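Long-range contacts in phage-like element PBSX protein xkdM (Bacillus subtilis, PDB 2GUJ), which probably forms the tail tube of the defective phage-like particle PBSX: residues 107-112 with 130-135; 16-21 with 84-89; 6-11 with 30-35; 53-58 with 135-140. One frame throughout, in Å; residues are numbered along the deposited sequence.

Contact 1: 107-112 with 130-135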
loop_
_atom_site.group_PDB
_atom_site.type_symbol
_atom_site.label_atom_id
_atom_site.label_comp_id
_atom_site.label_asym_id
_atom_site.label_seq_id
_atom_site.Cartn_x
_atom_site.Cartn_y
_atom_site.Cartn_z
ATOM N N TYR B 107 11.337 -4.050 -13.944
ATOM C CA TYR B 107 10.852 -4.912 -14.997
ATOM C C TYR B 107 9.460 -5.391 -14.707
ATOM O O TYR B 107 9.130 -5.757 -13.582
ATOM C CB TYR B 107 11.789 -6.089 -15.195
ATOM C CG TYR B 107 13.195 -5.631 -15.446
ATOM C CD1 TYR B 107 13.448 -4.441 -16.136
ATOM C CD2 TYR B 107 14.276 -6.365 -14.975
ATOM C CE1 TYR B 107 14.741 -3.992 -16.341
ATOM C CE2 TYR B 107 15.576 -5.926 -15.172
ATOM C CZ TYR B 107 15.802 -4.733 -15.853
ATOM O OH TYR B 107 17.089 -4.265 -15.991
ATOM N N ASP B 108 8.645 -5.328 -15.745
ATOM C CA ASP B 108 7.266 -5.745 -15.700
ATOM C C ASP B 108 6.369 -5.141 -14.646
ATOM O O ASP B 108 5.543 -5.843 -14.058
ATOM C CB ASP B 108 7.195 -7.265 -15.647
ATOM C CG ASP B 108 7.072 -7.866 -17.023
ATOM O OD1 ASP B 108 7.753 -7.386 -17.958
ATOM O OD2 ASP B 108 6.281 -8.813 -17.170
ATOM N N VAL B 109 6.532 -3.843 -14.398
ATOM C CA VAL B 109 5.652 -3.162 -13.460
ATOM C C VAL B 109 4.321 -3.336 -14.182
ATOM O O VAL B 109 4.300 -3.394 -15.410
ATOM C CB VAL B 109 5.966 -1.650 -13.351
ATOM C CG1 VAL B 109 7.123 -1.293 -14.273
ATOM C CG2 VAL B 109 4.722 -0.826 -13.701
ATOM N N ASN B 110 3.218 -3.408 -13.447
ATOM C CA ASN B 110 1.928 -3.604 -14.100
ATOM C C ASN B 110 0.713 -3.159 -13.303
ATOM O O ASN B 110 0.409 -3.734 -12.265
ATOM C CB ASN B 110 1.799 -5.080 -14.454
ATOM C CG ASN B 110 0.377 -5.482 -14.803
ATOM O OD1 ASN B 110 -0.428 -4.652 -15.229
ATOM N ND2 ASN B 110 0.068 -6.769 -14.647
ATOM N N PHE B 111 0.018 -2.136 -13.795
ATOM C CA PHE B 111 -1.188 -1.638 -13.124
ATOM C C PHE B 111 -2.441 -2.208 -13.760
ATOM O O PHE B 111 -2.379 -3.001 -14.695
ATOM C CB PHE B 111 -1.333 -0.123 -13.232
ATOM C CG PHE B 111 -0.052 0.599 -13.414
ATOM C CD1 PHE B 111 0.604 0.589 -14.643
ATOM C CD2 PHE B 111 0.505 1.300 -12.350
ATOM C CE1 PHE B 111 1.808 1.274 -14.812
ATOM C CE2 PHE B 111 1.699 1.989 -12.492
ATOM C CZ PHE B 111 2.361 1.983 -13.725
ATOM N N ASP B 112 -3.584 -1.780 -13.240
ATOM C CA ASP B 112 -4.870 -2.194 -13.776
ATOM C C ASP B 112 -5.209 -1.103 -14.790
ATOM O O ASP B 112 -5.266 0.084 -14.456
ATOM C CB ASP B 112 -5.918 -2.260 -12.655
ATOM C CG ASP B 112 -7.303 -2.680 -13.155
ATOM O OD1 ASP B 112 -7.448 -3.765 -13.759
ATOM O OD2 ASP B 112 -8.266 -1.919 -12.935
ATOM N N VAL B 130 -1.243 5.232 -7.688
ATOM C CA VAL B 130 -1.708 4.016 -8.298
ATOM C C VAL B 130 -0.870 2.827 -7.928
ATOM O O VAL B 130 0.354 2.916 -7.861
ATOM C CB VAL B 130 -1.743 4.136 -9.794
ATOM C CG1 VAL B 130 -2.589 3.017 -10.365
ATOM C CG2 VAL B 130 -2.288 5.500 -10.168
ATOM N N PRO B 131 -1.533 1.696 -7.649
ATOM C CA PRO B 131 -0.853 0.450 -7.274
ATOM C C PRO B 131 -0.321 -0.217 -8.524
ATOM O O PRO B 131 -0.793 0.070 -9.619
ATOM C CB PRO B 131 -1.963 -0.373 -6.616
ATOM C CG PRO B 131 -2.938 0.695 -6.114
ATOM C CD PRO B 131 -2.963 1.638 -7.291
ATOM N N PHE B 132 0.662 -1.092 -8.379
ATOM C CA PHE B 132 1.200 -1.780 -9.541
ATOM C C PHE B 132 2.059 -2.907 -9.046
ATOM O O PHE B 132 2.404 -2.931 -7.872
ATOM C CB PHE B 132 2.002 -0.808 -10.412
ATOM C CG PHE B 132 3.322 -0.408 -9.826
ATOM C CD1 PHE B 132 4.371 -1.321 -9.752
ATOM C CD2 PHE B 132 3.526 0.887 -9.354
ATOM C CE1 PHE B 132 5.600 -0.959 -9.213
ATOM C CE2 PHE B 132 4.761 1.261 -8.811
ATOM C CZ PHE B 132 5.801 0.333 -8.743
ATOM N N THR B 133 2.412 -3.850 -9.903
ATOM C CA THR B 133 3.230 -4.938 -9.404
ATOM C C THR B 133 4.305 -5.371 -10.369
ATOM O O THR B 133 4.048 -6.095 -11.338
ATOM C CB THR B 133 2.395 -6.180 -9.038
ATOM O OG1 THR B 133 1.929 -6.813 -10.238
ATOM C CG2 THR B 133 1.208 -5.787 -8.177
ATOM N N PHE B 134 5.525 -4.935 -10.086
ATOM C CA PHE B 134 6.664 -5.277 -10.921
ATOM C C PHE B 134 7.039 -6.723 -10.662
ATOM O O PHE B 134 6.646 -7.279 -9.650
ATOM C CB PHE B 134 7.844 -4.372 -10.592
ATOM C CG PHE B 134 8.313 -4.480 -9.176
ATOM C CD1 PHE B 134 7.577 -3.924 -8.133
ATOM C CD2 PHE B 134 9.501 -5.133 -8.889
ATOM C CE1 PHE B 134 8.020 -4.017 -6.828
ATOM C CE2 PHE B 134 9.956 -5.235 -7.598
ATOM C CZ PHE B 134 9.214 -4.674 -6.557
ATOM N N GLU B 135 7.783 -7.334 -11.575
ATOM C CA GLU B 135 8.188 -8.726 -11.411
ATOM C C GLU B 135 9.686 -8.827 -11.209
ATOM O O GLU B 135 10.225 -9.918 -11.056
ATOM C CB GLU B 135 7.785 -9.552 -12.636
ATOM C CG GLU B 135 6.659 -10.525 -12.393
ATOM C CD GLU B 135 5.446 -9.858 -11.768
ATOM O OE1 GLU B 135 5.434 -9.715 -10.521
ATOM O OE2 GLU B 135 4.511 -9.477 -12.523
#

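Contact 2: 16-21 with 84-89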
loop_
_atom_site.group_PDB
_atom_site.type_symbol
_atom_site.label_atom_id
_atom_site.label_comp_id
_atom_site.label_asym_id
_atom_site.label_seq_id
_atom_site.Cartn_x
_atom_site.Cartn_y
_atom_site.Cartn_z
ATOM N N LEU B 16 8.101 5.371 -17.784
ATOM C CA LEU B 16 7.817 3.949 -18.059
ATOM C C LEU B 16 7.598 3.735 -19.561
ATOM O O LEU B 16 6.822 4.443 -20.193
ATOM C CB LEU B 16 6.583 3.471 -17.281
ATOM C CG LEU B 16 5.233 3.865 -17.875
ATOM C CD1 LEU B 16 4.093 3.195 -17.113
ATOM C CD2 LEU B 16 5.110 5.367 -17.833
ATOM N N PHE B 17 8.274 2.739 -20.123
ATOM C CA PHE B 17 8.201 2.489 -21.558
ATOM C C PHE B 17 7.462 1.221 -21.957
ATOM O O PHE B 17 7.787 0.139 -21.486
ATOM C CB PHE B 17 9.625 2.439 -22.137
ATOM C CG PHE B 17 10.464 3.655 -21.818
ATOM C CD1 PHE B 17 10.636 4.083 -20.502
ATOM C CD2 PHE B 17 11.087 4.370 -22.829
ATOM C CE1 PHE B 17 11.411 5.204 -20.203
ATOM C CE2 PHE B 17 11.860 5.485 -22.535
ATOM C CZ PHE B 17 12.023 5.903 -21.219
ATOM N N LEU B 18 6.453 1.346 -22.814
ATOM C CA LEU B 18 5.732 0.161 -23.253
ATOM C C LEU B 18 6.433 -0.261 -24.530
ATOM O O LEU B 18 6.406 0.443 -25.542
ATOM C CB LEU B 18 4.260 0.473 -23.513
ATOM C CG LEU B 18 3.353 -0.765 -23.557
ATOM C CD1 LEU B 18 1.887 -0.341 -23.457
ATOM C CD2 LEU B 18 3.596 -1.527 -24.844
ATOM N N ASP B 19 7.085 -1.409 -24.455
ATOM C CA ASP B 19 7.851 -1.943 -25.565
ATOM C C ASP B 19 8.563 -0.888 -26.425
ATOM O O ASP B 19 8.764 -1.090 -27.619
ATOM C CB ASP B 19 6.985 -2.819 -26.456
ATOM C CG ASP B 19 7.803 -3.875 -27.165
ATOM O OD1 ASP B 19 9.000 -3.602 -27.409
ATOM O OD2 ASP B 19 7.269 -4.966 -27.477
ATOM N N GLY B 20 8.966 0.227 -25.821
ATOM C CA GLY B 20 9.676 1.249 -26.574
ATOM C C GLY B 20 9.113 2.656 -26.533
ATOM O O GLY B 20 9.847 3.643 -26.641
ATOM N N GLU B 21 7.802 2.756 -26.380
ATOM C CA GLU B 21 7.151 4.056 -26.344
ATOM C C GLU B 21 7.065 4.594 -24.925
ATOM O O GLU B 21 6.573 3.919 -24.023
ATOM C CB GLU B 21 5.754 3.954 -26.976
ATOM C CG GLU B 21 5.788 3.879 -28.509
ATOM C CD GLU B 21 4.707 2.988 -29.117
ATOM O OE1 GLU B 21 3.500 3.211 -28.858
ATOM O OE2 GLU B 21 5.076 2.059 -29.872
ATOM N N PRO B 84 -1.166 -4.672 -19.665
ATOM C CA PRO B 84 0.148 -4.692 -20.308
ATOM C C PRO B 84 1.298 -4.590 -19.312
ATOM O O PRO B 84 1.101 -4.194 -18.167
ATOM C CB PRO B 84 0.080 -3.478 -21.220
ATOM C CG PRO B 84 -0.659 -2.496 -20.372
ATOM C CD PRO B 84 -1.788 -3.337 -19.795
ATOM N N TYR B 85 2.493 -4.949 -19.762
ATOM C CA TYR B 85 3.678 -4.879 -18.926
ATOM C C TYR B 85 4.558 -3.712 -19.332
ATOM O O TYR B 85 5.224 -3.767 -20.365
ATOM C CB TYR B 85 4.521 -6.139 -19.059
ATOM C CG TYR B 85 4.020 -7.348 -18.321
ATOM C CD1 TYR B 85 3.505 -7.246 -17.032
ATOM C CD2 TYR B 85 4.125 -8.614 -18.886
ATOM C CE1 TYR B 85 3.107 -8.383 -16.325
ATOM C CE2 TYR B 85 3.733 -9.749 -18.186
ATOM C CZ TYR B 85 3.223 -9.623 -16.908
ATOM O OH TYR B 85 2.806 -10.735 -16.225
ATOM N N PHE B 86 4.573 -2.657 -18.533
ATOM C CA PHE B 86 5.417 -1.518 -18.848
ATOM C C PHE B 86 6.726 -1.674 -18.066
ATOM O O PHE B 86 6.799 -2.441 -17.097
ATOM C CB PHE B 86 4.746 -0.202 -18.443
ATOM C CG PHE B 86 3.247 -0.256 -18.408
ATOM C CD1 PHE B 86 2.589 -1.195 -17.621
ATOM C CD2 PHE B 86 2.490 0.669 -19.115
ATOM C CE1 PHE B 86 1.194 -1.210 -17.527
ATOM C CE2 PHE B 86 1.092 0.667 -19.029
ATOM C CZ PHE B 86 0.443 -0.278 -18.233
ATOM N N THR B 87 7.760 -0.968 -18.503
ATOM C CA THR B 87 9.053 -1.006 -17.835
ATOM C C THR B 87 9.300 0.383 -17.271
ATOM O O THR B 87 9.521 1.334 -18.023
ATOM C CB THR B 87 10.163 -1.351 -18.818
ATOM O OG1 THR B 87 10.105 -2.753 -19.098
ATOM C CG2 THR B 87 11.536 -0.965 -18.254
ATOM N N LEU B 88 9.270 0.496 -15.948
ATOM C CA LEU B 88 9.453 1.784 -15.297
ATOM C C LEU B 88 10.917 2.072 -14.991
ATOM O O LEU B 88 11.514 1.453 -14.105
ATOM C CB LEU B 88 8.600 1.837 -14.018
ATOM C CG LEU B 88 8.630 3.214 -13.345
ATOM C CD1 LEU B 88 7.555 3.343 -12.266
ATOM C CD2 LEU B 88 10.015 3.434 -12.755
ATOM N N GLN B 89 11.488 3.044 -15.692
ATOM C CA GLN B 89 12.895 3.362 -15.480
ATOM C C GLN B 89 13.126 4.757 -14.899
ATOM O O GLN B 89 13.181 5.742 -15.631
ATOM C CB GLN B 89 13.658 3.202 -16.791
ATOM C CG GLN B 89 15.147 3.102 -16.593
ATOM C CD GLN B 89 15.872 2.731 -17.863
ATOM O OE1 GLN B 89 17.105 2.652 -17.890
ATOM N NE2 GLN B 89 15.111 2.496 -18.930
#

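Contact 3: 6-11 with 30-35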
loop_
_atom_site.group_PDB
_atom_site.type_symbol
_atom_site.label_atom_id
_atom_site.label_comp_id
_atom_site.label_asym_id
_atom_site.label_seq_id
_atom_site.Cartn_x
_atom_site.Cartn_y
_atom_site.Cartn_z
ATOM N N GLN B 6 11.325 -1.861 6.084
ATOM C CA GLN B 6 12.404 -1.031 5.568
ATOM C C GLN B 6 13.029 -1.690 4.338
ATOM O O GLN B 6 13.997 -1.187 3.769
ATOM C CB GLN B 6 13.491 -0.816 6.630
ATOM C CG GLN B 6 14.288 0.456 6.428
ATOM C CD GLN B 6 13.417 1.700 6.502
ATOM O OE1 GLN B 6 12.881 2.032 7.562
ATOM N NE2 GLN B 6 13.267 2.390 5.371
ATOM N N ASN B 7 12.457 -2.819 3.930
ATOM C CA ASN B 7 12.914 -3.562 2.750
ATOM C C ASN B 7 12.312 -2.864 1.534
ATOM O O ASN B 7 12.062 -3.476 0.496
ATOM C CB ASN B 7 12.408 -5.007 2.818
ATOM C CG ASN B 7 13.118 -5.924 1.838
ATOM O OD1 ASN B 7 12.766 -7.093 1.709
ATOM N ND2 ASN B 7 14.126 -5.398 1.147
ATOM N N THR B 8 12.094 -1.564 1.684
ATOM C CA THR B 8 11.486 -0.730 0.658
ATOM C C THR B 8 12.483 -0.288 -0.419
ATOM O O THR B 8 13.662 -0.647 -0.370
ATOM C CB THR B 8 10.835 0.485 1.342
ATOM O OG1 THR B 8 10.091 1.249 0.390
ATOM C CG2 THR B 8 11.901 1.358 1.992
ATOM N N ILE B 9 11.995 0.486 -1.386
ATOM C CA ILE B 9 12.796 0.977 -2.508
ATOM C C ILE B 9 11.976 2.032 -3.222
ATOM O O ILE B 9 10.817 1.784 -3.567
ATOM C CB ILE B 9 13.048 -0.111 -3.552
ATOM C CG1 ILE B 9 13.722 0.501 -4.791
ATOM C CG2 ILE B 9 11.733 -0.733 -3.948
ATOM C CD1 ILE B 9 13.936 -0.471 -5.930
ATOM N N SER B 10 12.564 3.194 -3.474
ATOM C CA SER B 10 11.825 4.240 -4.154
ATOM C C SER B 10 12.751 5.160 -4.923
ATOM O O SER B 10 13.942 5.235 -4.639
ATOM C CB SER B 10 11.049 5.057 -3.143
ATOM O OG SER B 10 11.838 6.151 -2.747
ATOM N N GLY B 11 12.192 5.872 -5.891
ATOM C CA GLY B 11 12.999 6.779 -6.674
ATOM C C GLY B 11 12.241 7.959 -7.255
ATOM O O GLY B 11 11.070 7.853 -7.616
ATOM N N GLU B 30 7.316 4.323 -5.168
ATOM C CA GLU B 30 7.972 3.565 -4.106
ATOM C C GLU B 30 7.495 2.117 -4.123
ATOM O O GLU B 30 6.325 1.840 -3.869
ATOM C CB GLU B 30 7.665 4.193 -2.746
ATOM C CG GLU B 30 8.303 3.464 -1.561
ATOM C CD GLU B 30 7.785 3.962 -0.216
ATOM O OE1 GLU B 30 6.579 3.762 0.074
ATOM O OE2 GLU B 30 8.578 4.551 0.558
ATOM N N ALA B 31 8.409 1.195 -4.413
ATOM C CA ALA B 31 8.063 -0.217 -4.482
ATOM C C ALA B 31 8.436 -0.963 -3.222
ATOM O O ALA B 31 8.831 -0.359 -2.238
ATOM C CB ALA B 31 8.735 -0.857 -5.687
ATOM N N ASN B 32 8.344 -2.287 -3.284
ATOM C CA ASN B 32 8.632 -3.151 -2.140
ATOM C C ASN B 32 9.057 -4.577 -2.493
ATOM O O ASN B 32 8.196 -5.458 -2.579
ATOM C CB ASN B 32 7.383 -3.256 -1.265
ATOM C CG ASN B 32 7.267 -2.130 -0.274
ATOM O OD1 ASN B 32 8.082 -2.015 0.641
ATOM N ND2 ASN B 32 6.243 -1.295 -0.435
ATOM N N VAL B 33 10.347 -4.846 -2.680
ATOM C CA VAL B 33 10.717 -6.230 -2.986
ATOM C C VAL B 33 10.112 -7.162 -1.939
ATOM O O VAL B 33 10.303 -6.964 -0.744
ATOM C CB VAL B 33 12.234 -6.440 -2.997
ATOM C CG1 VAL B 33 12.797 -6.064 -4.355
ATOM C CG2 VAL B 33 12.883 -5.604 -1.912
ATOM N N GLU B 34 9.363 -8.164 -2.385
ATOM C CA GLU B 34 8.743 -9.099 -1.461
ATOM C C GLU B 34 9.740 -10.101 -0.922
ATOM O O GLU B 34 10.439 -10.763 -1.691
ATOM C CB GLU B 34 7.620 -9.867 -2.130
ATOM C CG GLU B 34 7.047 -10.952 -1.234
ATOM C CD GLU B 34 6.356 -12.037 -2.025
ATOM O OE1 GLU B 34 7.071 -12.813 -2.704
ATOM O OE2 GLU B 34 5.105 -12.107 -1.972
ATOM N N LYS B 35 9.780 -10.212 0.404
ATOM C CA LYS B 35 10.666 -11.134 1.115
ATOM C C LYS B 35 9.859 -12.372 1.454
ATOM O O LYS B 35 9.295 -12.471 2.548
ATOM C CB LYS B 35 11.160 -10.499 2.419
ATOM C CG LYS B 35 11.791 -11.497 3.401
ATOM C CD LYS B 35 11.839 -10.946 4.830
ATOM C CE LYS B 35 12.445 -11.954 5.819
ATOM N NZ LYS B 35 12.428 -11.450 7.228
#

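Contact 4: 53-58 with 135-140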
loop_
_atom_site.group_PDB
_atom_site.type_symbol
_atom_site.label_atom_id
_atom_site.label_comp_id
_atom_site.label_asym_id
_atom_site.label_seq_id
_atom_site.Cartn_x
_atom_site.Cartn_y
_atom_site.Cartn_z
ATOM N N THR B 53 16.187 -14.300 -10.783
ATOM C CA THR B 53 15.480 -13.276 -11.538
ATOM C C THR B 53 14.266 -12.839 -10.723
ATOM O O THR B 53 13.331 -12.240 -11.249
ATOM C CB THR B 53 15.026 -13.821 -12.919
ATOM O OG1 THR B 53 16.130 -14.472 -13.566
ATOM C CG2 THR B 53 14.546 -12.683 -13.814
ATOM N N GLY B 54 14.296 -13.151 -9.432
ATOM C CA GLY B 54 13.209 -12.778 -8.551
ATOM C C GLY B 54 13.035 -11.275 -8.459
ATOM O O GLY B 54 12.849 -10.594 -9.471
ATOM N N ALA B 55 13.108 -10.751 -7.240
ATOM C CA ALA B 55 12.940 -9.323 -7.008
ATOM C C ALA B 55 11.540 -8.911 -7.437
ATOM O O ALA B 55 11.294 -7.781 -7.853
ATOM C CB ALA B 55 13.982 -8.538 -7.776
ATOM N N ASN B 56 10.620 -9.860 -7.353
ATOM C CA ASN B 56 9.225 -9.627 -7.700
ATOM C C ASN B 56 8.691 -8.831 -6.533
ATOM O O ASN B 56 9.233 -8.937 -5.434
ATOM C CB ASN B 56 8.500 -10.941 -7.689
ATOM C CG ASN B 56 8.583 -11.598 -6.333
ATOM O OD1 ASN B 56 8.033 -11.101 -5.341
ATOM N ND2 ASN B 56 9.297 -12.711 -6.270
ATOM N N GLY B 57 7.620 -8.071 -6.743
ATOM C CA GLY B 57 7.056 -7.322 -5.639
ATOM C C GLY B 57 5.847 -6.470 -5.943
ATOM O O GLY B 57 5.270 -6.533 -7.030
ATOM N N THR B 58 5.445 -5.672 -4.959
ATOM C CA THR B 58 4.317 -4.771 -5.142
ATOM C C THR B 58 4.798 -3.354 -4.941
ATOM O O THR B 58 5.964 -3.128 -4.654
ATOM C CB THR B 58 3.200 -5.035 -4.143
ATOM O OG1 THR B 58 2.831 -6.420 -4.192
ATOM C CG2 THR B 58 1.982 -4.183 -4.501
ATOM N N GLU B 135 7.783 -7.334 -11.575
ATOM C CA GLU B 135 8.188 -8.726 -11.411
ATOM C C GLU B 135 9.686 -8.827 -11.209
ATOM O O GLU B 135 10.225 -9.918 -11.056
ATOM C CB GLU B 135 7.785 -9.552 -12.636
ATOM C CG GLU B 135 6.659 -10.525 -12.393
ATOM C CD GLU B 135 5.446 -9.858 -11.768
ATOM O OE1 GLU B 135 5.434 -9.715 -10.521
ATOM O OE2 GLU B 135 4.511 -9.477 -12.523
ATOM N N ASP B 136 10.359 -7.685 -11.231
ATOM C CA ASP B 136 11.798 -7.653 -11.028
ATOM C C ASP B 136 12.252 -6.199 -11.025
ATOM O O ASP B 136 11.669 -5.360 -11.710
ATOM C CB ASP B 136 12.511 -8.424 -12.132
ATOM C CG ASP B 136 13.979 -8.550 -11.872
ATOM O OD1 ASP B 136 14.560 -7.561 -11.395
ATOM O OD2 ASP B 136 14.565 -9.616 -12.140
ATOM N N PHE B 137 13.288 -5.911 -10.246
ATOM C CA PHE B 137 13.814 -4.564 -10.124
ATOM C C PHE B 137 15.295 -4.570 -10.454
ATOM O O PHE B 137 15.901 -5.633 -10.513
ATOM C CB PHE B 137 13.574 -4.069 -8.707
ATOM C CG PHE B 137 14.773 -4.138 -7.821
ATOM C CD1 PHE B 137 15.614 -3.041 -7.707
ATOM C CD2 PHE B 137 15.048 -5.276 -7.078
ATOM C CE1 PHE B 137 16.709 -3.064 -6.858
ATOM C CE2 PHE B 137 16.142 -5.310 -6.226
ATOM C CZ PHE B 137 16.975 -4.197 -6.118
ATOM N N ASP B 138 15.892 -3.395 -10.640
ATOM C CA ASP B 138 17.298 -3.348 -11.030
ATOM C C ASP B 138 17.938 -1.959 -10.858
ATOM O O ASP B 138 17.257 -0.938 -10.909
ATOM C CB ASP B 138 17.383 -3.769 -12.504
ATOM C CG ASP B 138 18.781 -4.099 -12.946
ATOM O OD1 ASP B 138 19.711 -3.337 -12.604
ATOM O OD2 ASP B 138 18.936 -5.116 -13.657
ATOM N N VAL B 139 19.252 -1.919 -10.678
ATOM C CA VAL B 139 19.970 -0.659 -10.533
ATOM C C VAL B 139 21.214 -0.820 -11.384
ATOM O O VAL B 139 22.323 -0.886 -10.871
ATOM C CB VAL B 139 20.373 -0.425 -9.075
ATOM C CG1 VAL B 139 21.075 0.905 -8.939
ATOM C CG2 VAL B 139 19.138 -0.489 -8.189
ATOM N N PRO B 140 21.035 -0.863 -12.705
ATOM C CA PRO B 140 22.052 -1.030 -13.744
ATOM C C PRO B 140 23.203 -0.051 -13.880
ATOM O O PRO B 140 24.353 -0.471 -13.965
ATOM C CB PRO B 140 21.222 -1.069 -15.012
ATOM C CG PRO B 140 20.187 -0.045 -14.716
ATOM C CD PRO B 140 19.760 -0.442 -13.314
#

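Contact 1: 107-112 with 130-135
Val109 and Phe111 pack against Phe132 where two runs of chain leaving strands 103-109 and 129-132 pass each other in the curled antiparallel sheet of the tail tube fold. End to end they run 144° apart, so the pairing is only roughly antiparallel. The tight part is apolar. The side chains of Phe111 and Phe132 lie alongside and point the same way, ring centroids 5.6 Å apart, with CD2 and CE2 of Phe111 against CB of Phe132. Phe132 has CG between its backbone N and carbonyl carbon (chi1 73°), which brings CD1 to 4.0 Å from Val109 CB. Pro131 O sits at the edge of the Phe111 ring, and Phe86 meets that ring edge-to-face, carrying the packing into the core.

The looser side is polar and partly exposed, with Asp108, Asn110, Thr133 and Glu135. Asp108 CB and Glu135 CB approach to 3.8 Å, yet their carboxylates stay apart, Asp108 OD2 lying 5.0 Å from Glu135 OE2. Backbone bonds join the two segments: Thr133 N gives to Asn110 O at 3.1 Å, and Glu135 N reaches Tyr107 O at 2.9 Å, in its carbonyl plane.

Contact 2: 16-21 with 84-89
A short antiparallel ladder, with Leu16 facing Leu88 and Phe17 facing Thr87, joins strand 14-18 to strand 86-92. Phe17 and Thr87 are the hydrogen-bonded pair: Phe17 N donates to Thr87 O at 2.8 Å, and Thr87 N returns to Phe17 O at 3.2 Å. Leu16 and Leu88 make the non-hydrogen-bonded pair, drawn in to a CA-CA distance of 3.9 Å, with Leu16 CA also close to Thr87 O.

On the buried face, Leu16 does most of the work. A first torsion of 79° swings its side chain alongside Phe86, the two pointing the same way, and brings methyl CD1 onto the CB-CD2 side of that residue, 3.6 Å from Phe86 CD2 and 3.7 Å from Phe86 CB. Leu18 CD1 reaches the same ring more loosely and comes 4.3 Å from Pro84 CB.

Within the antiparallel sheet of the tail tube fold, strand 14-18 lies between 21-33 and 86-92. A type I' turn from Leu18 to Glu21 closes its hairpin with 21-33; Leu18 and Glu21 bond to each other through both backbone N-H groups, and Gly20 takes a position with positive phi. Helix 68-79 covers the Phe86 side, placing Phe70 and Met74 against Phe86, and Met74 and Tyr77 against Pro84.

The other face is partly exposed. There Phe17 turns the edge of its ring to Thr87 O, with CD1 3.9 Å from that oxygen, while Thr87 CB lies near Phe17 O.

Contact 3: 6-11 with 30-35
Ile9 and Ala31 meet as a hydrogen-bonded pair, the centre of an antiparallel join between strands 9-11 and 21-33. Ala31 N lies nearly along the C=O axis of Ile9, 2.6 Å from Ile9 O, though its N-H is bent away from that line (135°). The return bond, Ile9 N to Ala31 O, is weak at 3.4 Å. Thr8 adds a second weak bond to that carbonyl: its hydroxyl is turned opposite its own backbone N (chi1 -173°), which carries OG1 to 3.3 Å from Ala31 O. On the apolar face of the pair, Ile9 CG2 sits 3.5 Å from Ala31 CB and leans over the carbonyl group of Ala31.

One step along, Ser10 and Glu30 form the non-hydrogen-bonded pair, their CB atoms 3.5 Å apart. The extended side chain of Glu30 runs out past Thr8, crossing it at a slant so that CG lies 3.5 Å from Thr8 OG1. Asn32 OD1 turns back toward CA and CB of Thr8.

Beyond the ladder Val33 CG2 meets both the backbone O and the amide of Asn7, whose side chain crosses Val33 at about a right angle, while Asn7 OD1 comes up to the CB of Lys35.

Outside this pair of strands, Phe134 covers Ala31, Phe137 of strand 136-138 packs on Ile9 and Val33, and Met43 touches Asn7 and Val33. Ser10 OG is hydrogen-bonded to Asp93. Glu30 packs on Glu127 of the second subunit, and its backbone pairs with Thr60, so this end of strand 21-33 lies between 9-11 and 57-63.

Contact 4: 53-58 with 135-140
Ala55 lays its methyl against the edge of the Phe137 ring, CB 3.5 Å from CD2 and close to the ring plane. Ala55 has positive phi and psi, and its CB points toward the segment 135-140. The two segments run 105° apart here, so the loop leading into strand 57-63 passes across the start of strand 136-138 instead of pairing with it.

No hydrogen bond spans the crossing; the backbones approach through CA-H...O contacts. Asp136 CA lies 3.2 Å from Ala55 O, and Asn56 CA is 3.5 Å from Glu135 O.

Asp136 holds its CG anti to the main-chain nitrogen (chi1 -173°), which brings the carboxylate up to the carbonyls of Thr53 and Gly54, all of them acceptors. Arg46 of helix 44-47 supplies the opposite charge, forming a salt bridge to Asp136 OD2 and touching Ala55 and Phe137 as well. Since no hydrogen bond links the two segments, the charge of Asp136 is met from outside them, and the arginine probably helps to hold the buried carboxylate at the crossing.

All four contacts belong to one curled antiparallel sheet, and each is partly buried. Contacts 2 and 3 are true strand ladders, each using one strand near the N-terminus, but they lie on opposite sides of the chain's centre. Contacts 1 and 4 are a looser pairing and a crossing; they share Glu135, at the passage from strand 129-132 to 136-138. Contact 1 is nearest the middle of the chain and the richest in aromatic packing, continuing through Phe111 and Phe86 into contact 2. Phe134 and Phe137 tie contacts 1 and 4 to contact 3. Contact 4 alone lacks hydrogen bonds between its segments, while contact 3 alone reaches the second subunit.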